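Local coordinates for 14-3-3 protein (Cryptosporidium parvum, PDB 3EFZ) that probably binds phosphoserine-containing partner proteins, as other members of the 14-3-3 family do, and thereby takes part in cell regulation and signalling, at residues K94-S97 and F102-V105; E120-I125 and R153-I158. All blocks are in the same frame, centred on the assembly; numbering follows the deposited sequence. Where two conformers were deposited one is given.

Contact 1. Residues K94-S97 and F102-V105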
loop_
_atom_site.group_PDB
_atom_site.type_symbol
_atom_site.label_atom_id
_atom_site.label_comp_id
_atom_site.label_asym_id
_atom_site.label_seq_id
_atom_site.Cartn_x
_atom_site.Cartn_y
_atom_site.Cartn_z
ATOM N N LYS B 94 20.788 0.942 -20.000
ATOM C CA LYS B 94 21.204 0.564 -21.357
ATOM C C LYS B 94 20.205 1.064 -22.412
ATOM O O LYS B 94 20.585 1.521 -23.486
ATOM C CB LYS B 94 21.266 -0.962 -21.401
ATOM C CG LYS B 94 22.138 -1.621 -22.437
ATOM C CD LYS B 94 22.175 -3.151 -22.180
ATOM C CE LYS B 94 22.875 -3.529 -20.848
ATOM N NZ LYS B 94 22.265 -4.725 -20.126
ATOM N N GLU B 95 18.920 0.951 -22.085
ATOM C CA GLU B 95 17.824 1.299 -22.974
ATOM C C GLU B 95 17.595 2.795 -23.117
ATOM O O GLU B 95 16.826 3.215 -23.977
ATOM C CB GLU B 95 16.525 0.654 -22.467
ATOM C CG GLU B 95 16.480 -0.854 -22.605
ATOM C CD GLU B 95 16.443 -1.323 -24.051
ATOM O OE1 GLU B 95 16.317 -0.480 -24.967
ATOM O OE2 GLU B 95 16.544 -2.544 -24.271
ATOM N N LYS B 96 18.238 3.583 -22.258
ATOM C CA LYS B 96 18.047 5.037 -22.198
ATOM C C LYS B 96 18.604 5.784 -23.403
ATOM O O LYS B 96 18.088 6.839 -23.763
ATOM C CB LYS B 96 18.653 5.621 -20.907
ATOM C CG LYS B 96 18.128 7.016 -20.561
ATOM C CD LYS B 96 18.855 7.663 -19.399
ATOM C CE LYS B 96 17.967 8.735 -18.757
ATOM N NZ LYS B 96 18.759 9.846 -18.161
ATOM N N SER B 97 19.666 5.257 -24.007
ATOM C CA SER B 97 20.264 5.882 -25.182
ATOM C C SER B 97 19.238 6.035 -26.292
ATOM O O SER B 97 19.023 7.142 -26.808
ATOM C CB SER B 97 21.456 5.076 -25.701
ATOM O OG SER B 97 22.619 5.360 -24.952
ATOM N N PHE B 102 11.183 7.528 -22.073
ATOM C CA PHE B 102 10.551 6.489 -21.269
ATOM C C PHE B 102 11.375 6.154 -19.998
ATOM O O PHE B 102 10.829 5.999 -18.896
ATOM C CB PHE B 102 10.325 5.226 -22.096
ATOM C CG PHE B 102 9.701 4.103 -21.297
ATOM C CD1 PHE B 102 8.317 3.990 -21.192
ATOM C CD2 PHE B 102 10.503 3.191 -20.616
ATOM C CE1 PHE B 102 7.732 2.960 -20.411
ATOM C CE2 PHE B 102 9.938 2.175 -19.839
ATOM C CZ PHE B 102 8.540 2.054 -19.764
ATOM N N ILE B 103 12.682 6.010 -20.177
ATOM C CA ILE B 103 13.583 5.609 -19.097
ATOM C C ILE B 103 13.741 6.732 -18.054
ATOM O O ILE B 103 13.877 6.463 -16.857
ATOM C CB ILE B 103 14.935 5.123 -19.641
ATOM C CG1 ILE B 103 14.743 3.884 -20.529
ATOM C CG2 ILE B 103 15.919 4.813 -18.482
ATOM C CD1 ILE B 103 14.303 2.631 -19.769
ATOM N N GLN B 104 13.646 7.975 -18.524
ATOM C CA GLN B 104 13.629 9.166 -17.664
ATOM C C GLN B 104 12.398 9.218 -16.767
ATOM O O GLN B 104 12.491 9.628 -15.624
ATOM C CB GLN B 104 13.710 10.453 -18.495
ATOM C CG GLN B 104 13.959 11.704 -17.658
ATOM C CD GLN B 104 15.335 11.699 -17.015
ATOM O OE1 GLN B 104 16.356 11.739 -17.710
ATOM N NE2 GLN B 104 15.372 11.607 -15.684
ATOM N N VAL B 105 11.246 8.807 -17.289
ATOM C CA VAL B 105 10.019 8.773 -16.489
ATOM C C VAL B 105 10.199 7.751 -15.380
ATOM O O VAL B 105 9.846 8.008 -14.237
ATOM C CB VAL B 105 8.773 8.489 -17.368
ATOM C CG1 VAL B 105 7.537 8.218 -16.505
ATOM C CG2 VAL B 105 8.540 9.648 -18.321
#
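Ile103 packs against the backbone and side chains of Glu95 and Lys96 at the loop that joins helix 89-94 to the long helix 100-131 of the all-helical 14-3-3 fold. Its two branches divide the work. CG2 of Ile103 lies against the aliphatic start of Lys96, 3.7 Å from its CB, while CD1 of Ile103 reaches the CB of Glu95 at 4.0 Å. The main chain between these two residues is met by the CG1 of Ile103, which sits 3.9 Å from the N of Lys96. Lys96 sets off with CG opposite its own N (chi1 -162°) and stays extended, which carries its ammonium group past the isoleucine to the next residue of the helix, Gln104. Glu95 turns the other way: bent at chi2 (-67°), it takes its carboxylate off toward Lys91, with which OE2 forms a salt bridge, and toward Asn99 of the second subunit. Phe102 of that subunit also packs on Glu95 and Ile103, so the connection borders the second subunit. The amide of Gln104 is held at both ends, its NE2 by Asp108 and its OE1 by the NZ of Lys96 at 3.1 Å, the donor standing 39° out of the carbonyl plane.

Contact 2. Residues E120-I125 and R153-I158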
loop_
_atom_site.group_PDB
_atom_site.type_symbol
_atom_site.label_atom_id
_atom_site.label_comp_id
_atom_site.label_asym_id
_atom_site.label_seq_id
_atom_site.Cartn_x
_atom_site.Cartn_y
_atom_site.Cartn_z
ATOM N N GLU B 120 9.228 9.051 4.909
ATOM C CA GLU B 120 8.130 8.443 5.656
ATOM C C GLU B 120 8.589 7.365 6.614
ATOM O O GLU B 120 7.959 7.124 7.637
ATOM C CB GLU B 120 7.026 7.944 4.712
ATOM C CG GLU B 120 6.250 9.095 4.068
ATOM C CD GLU B 120 5.530 8.688 2.783
ATOM O OE1 GLU B 120 5.308 7.473 2.574
ATOM O OE2 GLU B 120 5.177 9.587 1.988
ATOM N N SER B 121 9.688 6.700 6.292
ATOM C CA SER B 121 10.250 5.780 7.264
ATOM C C SER B 121 10.803 6.535 8.504
ATOM O O SER B 121 10.683 6.057 9.625
ATOM C CB SER B 121 11.246 4.803 6.607
ATOM O OG SER B 121 12.391 5.483 6.136
ATOM N N GLU B 122 11.376 7.723 8.316
ATOM C CA GLU B 122 11.776 8.515 9.464
ATOM C C GLU B 122 10.535 8.929 10.290
ATOM O O GLU B 122 10.589 8.904 11.526
ATOM C CB GLU B 122 12.646 9.700 9.027
ATOM C CG GLU B 122 13.316 10.497 10.141
ATOM C CD GLU B 122 14.087 9.665 11.146
ATOM O OE1 GLU B 122 14.087 10.061 12.324
ATOM O OE2 GLU B 122 14.695 8.639 10.775
ATOM N N ASP B 123 9.416 9.242 9.616
ATOM C CA ASP B 123 8.138 9.536 10.268
ATOM C C ASP B 123 7.700 8.380 11.187
ATOM O O ASP B 123 7.411 8.597 12.362
ATOM C CB ASP B 123 7.024 9.792 9.240
ATOM C CG ASP B 123 7.089 11.181 8.580
ATOM O OD1 ASP B 123 7.739 12.111 9.133
ATOM O OD2 ASP B 123 6.444 11.338 7.498
ATOM N N VAL B 124 7.654 7.161 10.651
ATOM C CA VAL B 124 7.266 5.973 11.425
ATOM C C VAL B 124 8.165 5.780 12.670
ATOM O O VAL B 124 7.664 5.585 13.768
ATOM C CB VAL B 124 7.317 4.692 10.576
ATOM C CG1 VAL B 124 7.031 3.458 11.432
ATOM C CG2 VAL B 124 6.352 4.764 9.397
ATOM N N ILE B 125 9.478 5.813 12.463
ATOM C CA ILE B 125 10.487 5.706 13.530
ATOM C C ILE B 125 10.272 6.692 14.675
ATOM O O ILE B 125 10.277 6.297 15.840
ATOM C CB ILE B 125 11.935 5.800 12.961
ATOM C CG1 ILE B 125 12.267 4.493 12.228
ATOM C CG2 ILE B 125 12.970 6.050 14.096
ATOM C CD1 ILE B 125 13.396 4.577 11.220
ATOM N N ARG B 153 17.026 -0.784 7.157
ATOM C CA ARG B 153 17.443 -1.644 6.030
ATOM C C ARG B 153 16.930 -1.072 4.713
ATOM O O ARG B 153 17.647 -1.090 3.702
ATOM C CB ARG B 153 16.961 -3.101 6.233
ATOM C CG ARG B 153 17.177 -4.066 5.045
ATOM C CD ARG B 153 17.073 -5.559 5.471
ATOM N NE ARG B 153 15.768 -5.879 6.085
ATOM C CZ ARG B 153 14.678 -6.210 5.399
ATOM N NH1 ARG B 153 14.721 -6.302 4.069
ATOM N NH2 ARG B 153 13.536 -6.456 6.041
ATOM N N TYR B 154 15.701 -0.548 4.731
ATOM C CA TYR B 154 15.135 0.087 3.539
ATOM C C TYR B 154 15.899 1.342 3.134
ATOM O O TYR B 154 16.092 1.578 1.948
ATOM C CB TYR B 154 13.663 0.452 3.737
ATOM C CG TYR B 154 12.695 -0.703 3.966
ATOM C CD1 TYR B 154 13.064 -2.048 3.779
ATOM C CD2 TYR B 154 11.381 -0.431 4.344
ATOM C CE1 TYR B 154 12.144 -3.073 3.988
ATOM C CE2 TYR B 154 10.453 -1.437 4.538
ATOM C CZ TYR B 154 10.833 -2.745 4.373
ATOM O OH TYR B 154 9.852 -3.686 4.580
ATOM N N LYS B 155 16.309 2.151 4.116
ATOM C CA LYS B 155 17.021 3.415 3.842
ATOM C C LYS B 155 18.377 3.068 3.246
ATOM O O LYS B 155 18.834 3.718 2.309
ATOM C CB LYS B 155 17.226 4.267 5.114
ATOM C CG LYS B 155 15.971 4.779 5.824
ATOM C CD LYS B 155 16.351 5.827 6.879
ATOM C CE LYS B 155 15.154 6.254 7.699
ATOM N NZ LYS B 155 15.447 7.407 8.636
ATOM N N ALA B 156 18.992 2.031 3.814
ATOM C CA ALA B 156 20.278 1.480 3.394
ATOM C C ALA B 156 20.294 0.995 1.939
ATOM O O ALA B 156 21.340 1.004 1.308
ATOM C CB ALA B 156 20.680 0.333 4.334
ATOM N N GLU B 157 19.145 0.544 1.427
ATOM C CA GLU B 157 19.003 0.124 0.026
ATOM C C GLU B 157 18.969 1.325 -0.921
ATOM O O GLU B 157 19.208 1.191 -2.138
ATOM C CB GLU B 157 17.719 -0.699 -0.169
ATOM C CG GLU B 157 17.616 -1.961 0.656
ATOM C CD GLU B 157 16.256 -2.661 0.492
ATOM O OE1 GLU B 157 15.261 -1.977 0.168
ATOM O OE2 GLU B 157 16.178 -3.890 0.688
ATOM N N ILE B 158 18.625 2.486 -0.361
ATOM C CA ILE B 158 18.480 3.724 -1.114
ATOM C C ILE B 158 19.742 4.584 -1.033
ATOM O O ILE B 158 20.210 5.105 -2.046
ATOM C CB ILE B 158 17.265 4.555 -0.601
ATOM C CG1 ILE B 158 15.966 3.747 -0.756
ATOM C CG2 ILE B 158 17.194 5.916 -1.304
ATOM C CD1 ILE B 158 14.737 4.447 -0.242
#
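Lys155 spans the gap between helices 100-131 and 138-158 of the 14-3-3 fold, its NZ meeting OE2 of Glu122 in a salt bridge of 2.6 Å. The segment axes, nearly antiparallel at 159°, come no closer than 11.0 Å, a separation bridged by the lysine chain, extended from CG onward. Glu122 has two conformers; in the one described, a bend at chi2 (51°) brings up the anti lone pair of OE2, the one turned away from OE1, while OE1 has a long, weak ion pair with Arg126. On the way across, the lysine passes Ser121, whose OG lies 3.3 Å from the CE of Lys155. That hydroxyl is satisfied within its own helix, chiefly by the O of Ile117; its approach to CE is a van der Waals contact. The CD1 of Ile125 adds a looser touch at 4.3 Å from the same CE, and Cys167 of helix 161-185 also packs on Lys155. Two residues before Lys155, Arg153, predicted to contact phosphoserine of a bound partner, has its NE bonded to the OH of Tyr175; Glu157 is salt-bridged to Arg79, the other predicted phosphoserine residue. With Lys155 buried, the carboxylate in this conformer would probably favour its charged form and offset the cost of placing an ammonium group between helices.

How the contacts relate
Helix 100-131 is common to both contacts: contact 1 uses its first turns and contact 2 a part farther along, with the two centres about 27 Å apart and the nearest atoms about 15 Å apart. They follow in series along the chain, the short-range connection closing before the pairing with helix 138-158 begins. Contact 1 lies at the periphery, about 30 Å from the chain centre, beside the second subunit. Contact 2 is much more central, about 11 Å from that centre, and includes Arg153. One long helix thus links a peripheral connection beside the second subunit with the central part of the chain near the predicted phosphoserine site, where it still touches that subunit through Asp123.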